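Local coordinates for cytochrome cL (PDB 2D0W), which carries electrons through a heme group and probably serves as the electron acceptor for methanol dehydrogenase in methanol oxidation, at residues A[30-33]-A[34-38]; A[108-112]-A[113-117]; A[119-122]-A[123-127]; A[150-154]-A[155-159]. All blocks are in the same frame, centred on the assembly; numbering follows the deposited sequence.

Interaction 1: residues A[30-33]-A[34-38]; sequences VKQF and MQTGV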
loop_
_atom_site.group_PDB
_atom_site.type_symbol
_atom_site.label_atom_id
_atom_site.label_comp_id
_atom_site.label_asym_id
_atom_site.label_seq_id
_atom_site.Cartn_x
_atom_site.Cartn_y
_atom_site.Cartn_z
ATOM N N VAL A 30 7.867 -10.297 1.229
ATOM C CA VAL A 30 6.672 -10.987 0.786
ATOM C C VAL A 30 6.432 -12.202 1.711
ATOM O O VAL A 30 5.290 -12.506 2.072
ATOM C CB VAL A 30 6.817 -11.409 -0.658
ATOM C CG1 VAL A 30 5.650 -12.379 -1.060
ATOM C CG2 VAL A 30 6.805 -10.167 -1.546
ATOM N N LYS A 31 7.525 -12.889 2.080
ATOM C CA LYS A 31 7.387 -14.079 2.895
ATOM C C LYS A 31 6.810 -13.710 4.234
ATOM O O LYS A 31 5.913 -14.388 4.710
ATOM C CB LYS A 31 8.691 -14.875 2.973
ATOM C CG LYS A 31 8.963 -15.590 1.646
ATOM C CD LYS A 31 10.340 -16.231 1.546
ATOM C CE LYS A 31 10.264 -17.713 1.882
ATOM N NZ LYS A 31 11.532 -18.454 1.538
ATOM N N GLN A 32 7.255 -12.596 4.818
ATOM C CA GLN A 32 6.651 -12.169 6.092
ATOM C C GLN A 32 5.197 -11.747 5.921
ATOM O O GLN A 32 4.323 -12.093 6.761
ATOM C CB GLN A 32 7.428 -11.040 6.772
ATOM C CG GLN A 32 6.724 -10.561 8.035
ATOM C CD GLN A 32 7.010 -9.102 8.383
ATOM O OE1 GLN A 32 8.162 -8.698 8.456
ATOM N NE2 GLN A 32 5.945 -8.311 8.617
ATOM N N PHE A 33 4.934 -10.988 4.853
ATOM C CA PHE A 33 3.540 -10.553 4.592
ATOM C C PHE A 33 2.594 -11.739 4.389
ATOM O O PHE A 33 1.493 -11.731 4.939
ATOM C CB PHE A 33 3.413 -9.505 3.447
ATOM C CG PHE A 33 1.989 -9.075 3.202
ATOM C CD1 PHE A 33 1.408 -8.077 3.974
ATOM C CD2 PHE A 33 1.198 -9.756 2.256
ATOM C CE1 PHE A 33 0.059 -7.744 3.808
ATOM C CE2 PHE A 33 -0.149 -9.443 2.074
ATOM C CZ PHE A 33 -0.712 -8.456 2.817
ATOM N N MET A 34 3.014 -12.770 3.645
ATOM C CA MET A 34 2.101 -13.915 3.391
ATOM C C MET A 34 1.763 -14.718 4.653
ATOM O O MET A 34 0.698 -15.347 4.733
ATOM C CB MET A 34 2.632 -14.835 2.298
ATOM C CG MET A 34 2.769 -14.141 0.960
ATOM S SD MET A 34 1.150 -13.636 0.328
ATOM C CE MET A 34 1.487 -11.996 -0.271
ATOM N N GLN A 35 2.669 -14.661 5.623
ATOM C CA GLN A 35 2.517 -15.284 6.934
ATOM C C GLN A 35 1.752 -14.436 7.960
ATOM O O GLN A 35 0.899 -14.943 8.682
ATOM C CB GLN A 35 3.905 -15.569 7.512
ATOM C CG GLN A 35 3.902 -15.898 9.025
ATOM C CD GLN A 35 5.289 -16.246 9.539
ATOM O OE1 GLN A 35 5.564 -17.398 9.874
ATOM N NE2 GLN A 35 6.173 -15.263 9.561
ATOM N N THR A 36 2.092 -13.154 7.999
ATOM C CA THR A 36 1.713 -12.199 9.053
ATOM C C THR A 36 0.582 -11.234 8.682
ATOM O O THR A 36 -0.165 -10.788 9.556
ATOM C CB THR A 36 2.983 -11.376 9.438
ATOM O OG1 THR A 36 3.852 -12.219 10.195
ATOM C CG2 THR A 36 2.686 -10.173 10.301
ATOM N N GLY A 37 0.469 -10.885 7.399
ATOM C CA GLY A 37 -0.438 -9.785 6.981
ATOM C C GLY A 37 0.118 -8.377 7.244
ATOM O O GLY A 37 -0.557 -7.379 7.022
ATOM N N VAL A 38 1.312 -8.279 7.795
ATOM C CA VAL A 38 1.910 -6.967 8.025
ATOM C C VAL A 38 2.986 -6.688 6.936
ATOM O O VAL A 38 3.784 -7.559 6.613
ATOM C CB VAL A 38 2.453 -6.808 9.482
ATOM C CG1 VAL A 38 3.181 -5.468 9.659
ATOM C CG2 VAL A 38 1.309 -6.915 10.500
#
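Val30 and Met34 are joined by a short backbone hydrogen bond, Met34 N to Val30 O at 2.8 Å, and two more follow it down the helix: Thr36 N reaches Gln32 O, and Gly37 N reaches Phe33 O, each at 2.8 Å. Gln35 N adds weak bonds to the carbonyls of Lys31 and Gln32. Beside them, Gln32 extends from its helix turn until NE2 lies 3.0 Å from Val38 O. This is the C-terminal end of helix 28-36, a case of a helix stopped by glycine: Gly37 takes a positive phi of 78° and turns the chain away. The apolar side is organised by Phe33. CG anti to the backbone N (chi1 -180°) carries its ring across toward Gly37, whose CA makes an off-centre CH-pi contact 4.2 Å from the centroid. Met34, folded back at chi2 and chi3, brings CE to the ring edge, 3.4 Å from CD2 of Phe33. Cutting Phe33 back to an alanine is likely to strip Met34 CE and Gly37 CA of their aromatic partner and open a gap toward Leu116 and Phe92. Alongside, Val30 CG1 packs on Met34 CG at 3.9 Å, while the rest of Val30 leans on helix 112-124.

Interaction 2: residues A[108-112]-A[113-117]; sequences QDLEL and DNMLK. With ZN (zinc ion), chain D.
Glu111 and Met115 open the backbone bonding of helix 112-124: Met115 N bonds Glu111 O at 2.8 Å, and one residue on, Leu116 N bonds Leu112 O at 3.1 Å. Glu111 is thus the N-cap residue, and a water bridges the helix start. This single molecule accepts from Glu111 N at 2.7 Å and from Asn114 ND2 at 3.0 Å, tying the peptide before the first turn to an amide within it. The carboxylate of Glu111 and this amide run side by side, their planes 18° apart, without bonding directly.

Charged groups come next. Lys117 NZ forms a salt bridge with Asp113 OD2 at 2.8 Å, approaching from above the carboxylate plane; the other oxygen, OD1, is taken by Tyr41 and Thr27, which probably fixes the rotation of the carboxylate. Upstream, Asp109 OD1 binds a zinc ion at 2.2 Å, with His106 and a water as further ligands.

Apolar contact is narrower. The Met115 chain bends at chi2 and chi3, and its CE meets Leu110 CD1 at 3.8 Å, the two side chains crossing at about a right angle. Leu110 lies close to the heme and also touches Ile54 of helix 48-58, Met115 and Leu112 rest on Phe92 of helix 88-97, and Leu116 packs on Val30 and Phe33 of helix 28-36.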
loop_
_atom_site.group_PDB
_atom_site.type_symbol
_atom_site.label_atom_id
_atom_site.label_comp_id
_atom_site.label_asym_id
_atom_site.label_seq_id
_atom_site.Cartn_x
_atom_site.Cartn_y
_atom_site.Cartn_z
ATOM N N GLN A 108 -3.450 -9.659 -10.459
ATOM C CA GLN A 108 -2.802 -10.189 -11.656
ATOM C C GLN A 108 -1.717 -9.257 -12.233
ATOM O O GLN A 108 -0.885 -9.722 -12.960
ATOM C CB GLN A 108 -3.875 -10.492 -12.730
ATOM C CG GLN A 108 -4.402 -11.931 -12.667
ATOM C CD GLN A 108 -5.348 -12.351 -13.826
ATOM O OE1 GLN A 108 -5.099 -13.340 -14.539
ATOM N NE2 GLN A 108 -6.444 -11.642 -13.972
ATOM N N ASP A 109 -1.736 -7.969 -11.884
ATOM C CA ASP A 109 -0.924 -6.928 -12.552
ATOM C C ASP A 109 0.431 -6.675 -11.898
ATOM O O ASP A 109 1.393 -6.288 -12.570
ATOM C CB ASP A 109 -1.668 -5.576 -12.534
ATOM C CG ASP A 109 -2.972 -5.595 -13.330
ATOM O OD1 ASP A 109 -3.820 -4.696 -13.136
ATOM O OD2 ASP A 109 -3.155 -6.498 -14.157
ATOM N N LEU A 110 0.450 -6.804 -10.578
ATOM C CA LEU A 110 1.561 -6.380 -9.701
ATOM C C LEU A 110 2.306 -7.591 -9.161
ATOM O O LEU A 110 1.676 -8.456 -8.571
ATOM C CB LEU A 110 0.957 -5.668 -8.470
ATOM C CG LEU A 110 0.325 -4.290 -8.696
ATOM C CD1 LEU A 110 -0.865 -3.959 -7.716
ATOM C CD2 LEU A 110 1.458 -3.327 -8.577
ATOM N N GLU A 111 3.634 -7.652 -9.289
ATOM C CA GLU A 111 4.385 -8.632 -8.478
ATOM C C GLU A 111 4.189 -8.340 -7.000
ATOM O O GLU A 111 4.097 -7.169 -6.578
ATOM C CB GLU A 111 5.870 -8.642 -8.833
ATOM C CG GLU A 111 6.115 -9.150 -10.273
ATOM C CD GLU A 111 7.501 -8.806 -10.797
ATOM O OE1 GLU A 111 8.376 -8.461 -9.959
ATOM O OE2 GLU A 111 7.724 -8.872 -12.045
ATOM N N LEU A 112 4.125 -9.416 -6.214
ATOM C CA LEU A 112 3.806 -9.324 -4.804
ATOM C C LEU A 112 4.704 -8.335 -4.073
ATOM O O LEU A 112 4.218 -7.590 -3.212
ATOM C CB LEU A 112 3.851 -10.704 -4.149
ATOM C CG LEU A 112 2.666 -11.619 -4.522
ATOM C CD1 LEU A 112 1.311 -11.002 -4.185
ATOM C CD2 LEU A 112 2.719 -11.874 -5.969
ATOM N N ASP A 113 5.995 -8.317 -4.437
ATOM C CA ASP A 113 6.972 -7.434 -3.768
ATOM C C ASP A 113 6.649 -5.976 -4.106
ATOM O O ASP A 113 6.743 -5.104 -3.242
ATOM C CB ASP A 113 8.409 -7.793 -4.180
ATOM C CG ASP A 113 9.470 -7.112 -3.292
ATOM O OD1 ASP A 113 9.432 -7.253 -2.048
ATOM O OD2 ASP A 113 10.329 -6.399 -3.858
ATOM N N ASN A 114 6.232 -5.751 -5.351
ATOM C CA ASN A 114 5.830 -4.423 -5.793
ATOM C C ASN A 114 4.525 -3.995 -5.170
ATOM O O ASN A 114 4.365 -2.838 -4.819
ATOM C CB ASN A 114 5.784 -4.313 -7.321
ATOM C CG ASN A 114 7.210 -4.244 -7.942
ATOM O OD1 ASN A 114 8.129 -3.772 -7.335
ATOM N ND2 ASN A 114 7.362 -4.751 -9.136
ATOM N N MET A 115 3.593 -4.929 -5.026
ATOM C CA MET A 115 2.345 -4.642 -4.310
ATOM C C MET A 115 2.652 -4.079 -2.949
ATOM O O MET A 115 1.952 -3.184 -2.438
ATOM C CB MET A 115 1.532 -5.932 -4.147
ATOM C CG MET A 115 0.366 -5.765 -3.192
ATOM S SD MET A 115 -0.978 -4.861 -3.977
ATOM C CE MET A 115 -1.777 -6.232 -4.803
ATOM N N LEU A 116 3.679 -4.627 -2.305
ATOM C CA LEU A 116 3.990 -4.197 -0.927
ATOM C C LEU A 116 4.584 -2.803 -0.846
ATOM O O LEU A 116 4.481 -2.129 0.182
ATOM C CB LEU A 116 4.884 -5.241 -0.243
ATOM C CG LEU A 116 4.220 -6.565 0.033
ATOM C CD1 LEU A 116 5.229 -7.471 0.684
ATOM C CD2 LEU A 116 2.952 -6.390 0.915
ATOM N N LYS A 117 5.277 -2.395 -1.905
ATOM C CA LYS A 117 5.868 -1.063 -2.002
ATOM C C LYS A 117 4.783 -0.048 -2.352
ATOM O O LYS A 117 4.761 1.093 -1.922
ATOM C CB LYS A 117 6.944 -1.043 -3.094
ATOM C CG LYS A 117 8.229 -1.829 -2.767
ATOM C CD LYS A 117 9.129 -1.837 -4.024
ATOM C CE LYS A 117 10.506 -2.347 -3.756
ATOM N NZ LYS A 117 10.376 -3.711 -3.255
HETATM ZN ZN ZN D . -3.527 -2.791 -12.051
HETATM O O HOH W 1 4.878 -5.589 -10.598
HETATM O O HOH W 2 -1.623 -2.425 -11.104
#

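Interaction 3: residues A[119-122]-A[123-127]; sequences IAWI and RHIQK
Trp121 and Ile125 meet where helix 112-124 runs out beside the heme pocket, a stretch that illustrates how one helix end can serve several neighbours at once. Ile125 CG2 stands over one face of the indole, offset toward its rim, in a CH-pi contact 3.8 Å from the centroid of the six-membered ring; its closest ring atom is Trp121 CE2, at 3.4 Å. The chi1 of 60° puts CG1 of Ile125 in the crowded position between backbone N and carbonyl carbon, which turns CG2 toward the indole. Trp121 NE1 is buried without a polar partner, so the indole is held by packing alone. Farther along the same side, near CZ3, His124 barely overlaps the tryptophan: the planes are 29° apart, and His124 CD2 comes 3.9 Å from Trp121 CZ3. The imidazole is fixed instead by ND1, bonded to Glu43.

Backbone bonds keep the helix going: Arg123 N to Ile119 O at 2.9 Å, His124 N to Ala120 O, and Ile125 N to Trp121 O. Beyond them a water takes over, donating to Ile122 O at 2.6 Å and accepting from Gln126 NE2 at 2.9 Å. The buried guanidinium of Arg123 finds its mates in Asp88, by a salt bridge from NE, and in the carbonyl of Asn85.

Ile122 touches the heme, and Trp121 packs against Leu48 and Tyr55 of helix 48-58; this pairing of a late helix with the one leading into the heme-binding cysteines is characteristic of the cytochrome c fold.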
loop_
_atom_site.group_PDB
_atom_site.type_symbol
_atom_site.label_atom_id
_atom_site.label_comp_id
_atom_site.label_asym_id
_atom_site.label_seq_id
_atom_site.Cartn_x
_atom_site.Cartn_y
_atom_site.Cartn_z
ATOM N N ILE A 119 1.711 -0.334 -1.353
ATOM C CA ILE A 119 0.960 -0.127 -0.086
ATOM C C ILE A 119 1.781 0.846 0.831
ATOM O O ILE A 119 1.229 1.753 1.447
ATOM C CB ILE A 119 0.694 -1.476 0.566
ATOM C CG1 ILE A 119 -0.406 -2.228 -0.191
ATOM C CG2 ILE A 119 0.328 -1.348 2.083
ATOM C CD1 ILE A 119 -0.576 -3.747 0.184
ATOM N N ALA A 120 3.098 0.694 0.885
ATOM C CA ALA A 120 3.943 1.609 1.687
ATOM C C ALA A 120 3.759 3.028 1.221
ATOM O O ALA A 120 3.726 3.958 2.034
ATOM C CB ALA A 120 5.432 1.236 1.602
ATOM N N TRP A 121 3.636 3.214 -0.093
ATOM C CA TRP A 121 3.404 4.586 -0.654
ATOM C C TRP A 121 2.056 5.106 -0.217
ATOM O O TRP A 121 1.954 6.260 0.165
ATOM C CB TRP A 121 3.452 4.638 -2.197
ATOM C CG TRP A 121 3.207 6.020 -2.770
ATOM C CD1 TRP A 121 2.173 6.421 -3.597
ATOM C CD2 TRP A 121 4.000 7.175 -2.545
ATOM N NE1 TRP A 121 2.301 7.758 -3.907
ATOM C CE2 TRP A 121 3.415 8.243 -3.269
ATOM C CE3 TRP A 121 5.164 7.420 -1.803
ATOM C CZ2 TRP A 121 3.953 9.549 -3.256
ATOM C CZ3 TRP A 121 5.692 8.736 -1.786
ATOM C CH2 TRP A 121 5.077 9.766 -2.514
ATOM N N ILE A 122 1.000 4.276 -0.371
ATOM C CA ILE A 122 -0.331 4.663 0.079
ATOM C C ILE A 122 -0.351 5.084 1.555
ATOM O O ILE A 122 -0.974 6.081 1.908
ATOM C CB ILE A 122 -1.413 3.553 -0.223
ATOM C CG1 ILE A 122 -1.550 3.352 -1.745
ATOM C CG2 ILE A 122 -2.755 3.895 0.486
ATOM C CD1 ILE A 122 -2.322 2.046 -2.110
ATOM N N ARG A 123 0.331 4.343 2.421
ATOM C CA ARG A 123 0.430 4.751 3.838
ATOM C C ARG A 123 1.163 6.078 3.972
ATOM O O ARG A 123 0.792 6.926 4.817
ATOM C CB ARG A 123 1.118 3.686 4.702
ATOM C CG ARG A 123 0.416 2.274 4.667
ATOM C CD ARG A 123 -1.057 2.451 4.927
ATOM N NE ARG A 123 -1.650 1.149 5.173
ATOM C CZ ARG A 123 -2.948 0.889 5.222
ATOM N NH1 ARG A 123 -3.830 1.832 5.021
ATOM N NH2 ARG A 123 -3.340 -0.351 5.467
ATOM N N HIS A 124 2.216 6.250 3.175
ATOM C CA HIS A 124 3.082 7.474 3.294
ATOM C C HIS A 124 2.402 8.829 2.963
ATOM O O HIS A 124 2.791 9.879 3.505
ATOM C CB HIS A 124 4.350 7.343 2.432
ATOM C CG HIS A 124 5.382 8.396 2.729
ATOM N ND1 HIS A 124 6.142 8.396 3.884
ATOM C CD2 HIS A 124 5.788 9.468 2.014
ATOM C CE1 HIS A 124 6.958 9.443 3.869
ATOM N NE2 HIS A 124 6.752 10.113 2.750
ATOM N N ILE A 125 1.444 8.781 2.035
ATOM C CA ILE A 125 0.689 9.955 1.560
ATOM C C ILE A 125 -0.468 10.425 2.453
ATOM O O ILE A 125 -1.075 11.476 2.177
ATOM C CB ILE A 125 0.192 9.779 0.049
ATOM C CG1 ILE A 125 -0.739 8.567 -0.156
ATOM C CG2 ILE A 125 1.390 9.743 -0.945
ATOM C CD1 ILE A 125 -1.075 8.306 -1.657
ATOM N N GLN A 126 -0.741 9.653 3.519
ATOM C CA GLN A 126 -1.651 10.018 4.608
ATOM C C GLN A 126 -1.336 11.407 5.148
ATOM O O GLN A 126 -0.200 11.749 5.372
ATOM C CB GLN A 126 -1.542 9.005 5.752
ATOM C CG GLN A 126 -2.539 9.210 6.889
ATOM C CD GLN A 126 -4.002 9.164 6.429
ATOM O OE1 GLN A 126 -4.857 9.856 6.993
ATOM N NE2 GLN A 126 -4.299 8.340 5.429
ATOM N N LYS A 127 -2.373 12.212 5.317
ATOM C CA LYS A 127 -2.204 13.593 5.739
ATOM C C LYS A 127 -3.142 13.961 6.900
ATOM O O LYS A 127 -3.116 15.091 7.363
ATOM C CB LYS A 127 -2.368 14.542 4.522
ATOM C CG LYS A 127 -3.674 14.407 3.713
ATOM C CD LYS A 127 -4.875 15.112 4.386
ATOM C CE LYS A 127 -6.206 14.645 3.802
ATOM N NZ LYS A 127 -7.458 14.992 4.581
HETATM O O HOH W 3 -3.097 6.842 3.292
#

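Interaction 4: residues A[150-154]-A[155-159]; sequences KAWEA and TGKAA. With ZN (zinc ion), chain F.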
loop_
_atom_site.group_PDB
_atom_site.type_symbol
_atom_site.label_atom_id
_atom_site.label_comp_id
_atom_site.label_asym_id
_atom_site.label_seq_id
_atom_site.Cartn_x
_atom_site.Cartn_y
_atom_site.Cartn_z
ATOM N N LYS A 150 5.133 19.105 -1.567
ATOM C CA LYS A 150 6.148 20.139 -1.792
ATOM C C LYS A 150 7.519 19.723 -1.297
ATOM O O LYS A 150 8.491 19.756 -2.074
ATOM C CB LYS A 150 5.740 21.452 -1.149
ATOM C CG LYS A 150 4.489 22.083 -1.767
ATOM C CD LYS A 150 4.110 23.388 -0.999
ATOM C CE LYS A 150 3.769 23.089 0.492
ATOM N NZ LYS A 150 3.064 24.242 1.142
ATOM N N ALA A 151 7.579 19.274 -0.044
ATOM C CA ALA A 151 8.788 18.704 0.545
ATOM C C ALA A 151 9.270 17.455 -0.165
ATOM O O ALA A 151 10.469 17.282 -0.326
ATOM C CB ALA A 151 8.580 18.380 2.038
ATOM N N TRP A 152 8.327 16.594 -0.560
ATOM C CA TRP A 152 8.606 15.382 -1.306
ATOM C C TRP A 152 9.283 15.678 -2.647
ATOM O O TRP A 152 10.238 14.994 -3.037
ATOM C CB TRP A 152 7.303 14.611 -1.576
ATOM C CG TRP A 152 7.548 13.295 -2.418
ATOM C CD1 TRP A 152 7.246 13.083 -3.758
ATOM C CD2 TRP A 152 8.157 12.068 -1.956
ATOM N NE1 TRP A 152 7.627 11.809 -4.131
ATOM C CE2 TRP A 152 8.185 11.171 -3.053
ATOM C CE3 TRP A 152 8.665 11.641 -0.725
ATOM C CZ2 TRP A 152 8.706 9.870 -2.945
ATOM C CZ3 TRP A 152 9.189 10.348 -0.616
ATOM C CH2 TRP A 152 9.201 9.474 -1.727
ATOM N N GLU A 153 8.727 16.642 -3.373
ATOM C CA GLU A 153 9.266 17.061 -4.672
ATOM C C GLU A 153 10.606 17.799 -4.549
ATOM O O GLU A 153 11.411 17.741 -5.465
ATOM C CB GLU A 153 8.291 17.969 -5.425
ATOM C CG GLU A 153 6.857 17.419 -5.729
ATOM C CD GLU A 153 6.803 16.271 -6.749
ATOM O OE1 GLU A 153 5.692 16.026 -7.317
ATOM O OE2 GLU A 153 7.822 15.587 -6.981
ATOM N N ALA A 154 10.810 18.511 -3.441
ATOM C CA ALA A 154 12.040 19.282 -3.218
ATOM C C ALA A 154 13.211 18.464 -2.665
ATOM O O ALA A 154 14.359 18.657 -3.072
ATOM C CB ALA A 154 11.753 20.460 -2.304
ATOM N N THR A 155 12.940 17.584 -1.711
ATOM C CA THR A 155 14.028 16.950 -0.942
ATOM C C THR A 155 13.708 15.510 -0.564
ATOM O O THR A 155 14.605 14.675 -0.426
ATOM C CB THR A 155 14.364 17.745 0.362
ATOM O OG1 THR A 155 13.170 17.919 1.150
ATOM C CG2 THR A 155 14.930 19.108 0.038
ATOM N N GLY A 156 12.419 15.221 -0.401
ATOM C CA GLY A 156 12.003 13.956 0.131
ATOM C C GLY A 156 12.340 12.817 -0.788
ATOM O O GLY A 156 12.963 11.840 -0.366
ATOM N N LYS A 157 11.895 12.933 -2.030
ATOM C CA LYS A 157 12.055 11.870 -3.018
ATOM C C LYS A 157 13.517 11.623 -3.352
ATOM O O LYS A 157 13.931 10.469 -3.458
ATOM C CB LYS A 157 11.241 12.164 -4.292
ATOM C CG LYS A 157 11.321 11.059 -5.356
ATOM C CD LYS A 157 11.024 11.590 -6.765
ATOM C CE LYS A 157 9.842 12.522 -6.774
ATOM N NZ LYS A 157 9.490 12.984 -8.177
ATOM N N ALA A 158 14.295 12.703 -3.542
ATOM C CA ALA A 158 15.738 12.573 -3.769
ATOM C C ALA A 158 16.425 11.711 -2.697
ATOM O O ALA A 158 17.056 10.702 -3.034
ATOM C CB ALA A 158 16.405 13.977 -3.914
ATOM N N ALA A 159 16.242 12.060 -1.419
ATOM C CA ALA A 159 16.759 11.281 -0.270
ATOM C C ALA A 159 16.237 9.826 -0.184
ATOM O O ALA A 159 16.984 8.882 0.152
ATOM C CB ALA A 159 16.426 11.988 0.991
HETATM ZN ZN ZN F . 5.657 14.072 -8.424
HETATM O O HOH W 4 13.128 15.202 -3.872
HETATM O O HOH W 5 3.244 13.347 -8.601
#
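Ala151 and Thr155 meet where bonding is densest: Ala151 O is gripped by three donors, Thr155 N and Gly156 N each at 2.8 Å and Thr155 OG1 at 3.1 Å. Lys157 N then reaches Trp152 O, in the carbonyl plane and on a lone pair. The bonds from Gly156 and Lys157 span five residues instead of four, the signature of a pi-type turn bulging within helix 149-161. A CB on Gly156 would fall only 2.9 Å from Trp152 CA, so glycine is probably favoured in the widened turn. Over one face of the indole lies Lys157 CB, a CH-pi contact 3.7 Å from the five-membered ring centroid, and CG, anti to the backbone N at chi1 -178°, continues along the ring. Trp152 is buried, its NE1 bonded to Glu52. Were Trp152 a leucine, Glu52 would probably lose its indole donor and the Lys157 methylenes their flat support. The outer side is far looser. Lys157, bent at chi3, stretches past the ring to a weak salt bridge with exposed Glu153, NZ to OE2 at 3.3 Å; the other oxygen, OE1, binds a zinc ion at 2.2 Å, which also carries a water. A further water donates to Trp152 O and accepts from Ala158 N.

In the fold
The four contacts follow one another along the chain without interleaving. Interactions 2 and 3 share helix 112-124, one at its start and the other at its end, with centres about 15 Å apart. Interaction 1, on helix 28-36, leans on the first of these through Val30 against Asp113 and Phe33 against Leu116. At the other end, interaction 4 on helix 149-161 meets interaction 3 where Trp152 CZ2 lies 3.4 Å from Trp121 CZ3. Helix 112-124 therefore links the two outer helices, whose contacts lie about 30 Å apart, centre to centre, on opposite sides of the chain's centre. Leu110, just before this helix, and Ile122, near its end, both lie close to the heme, so the helix borders the electron-carrying site.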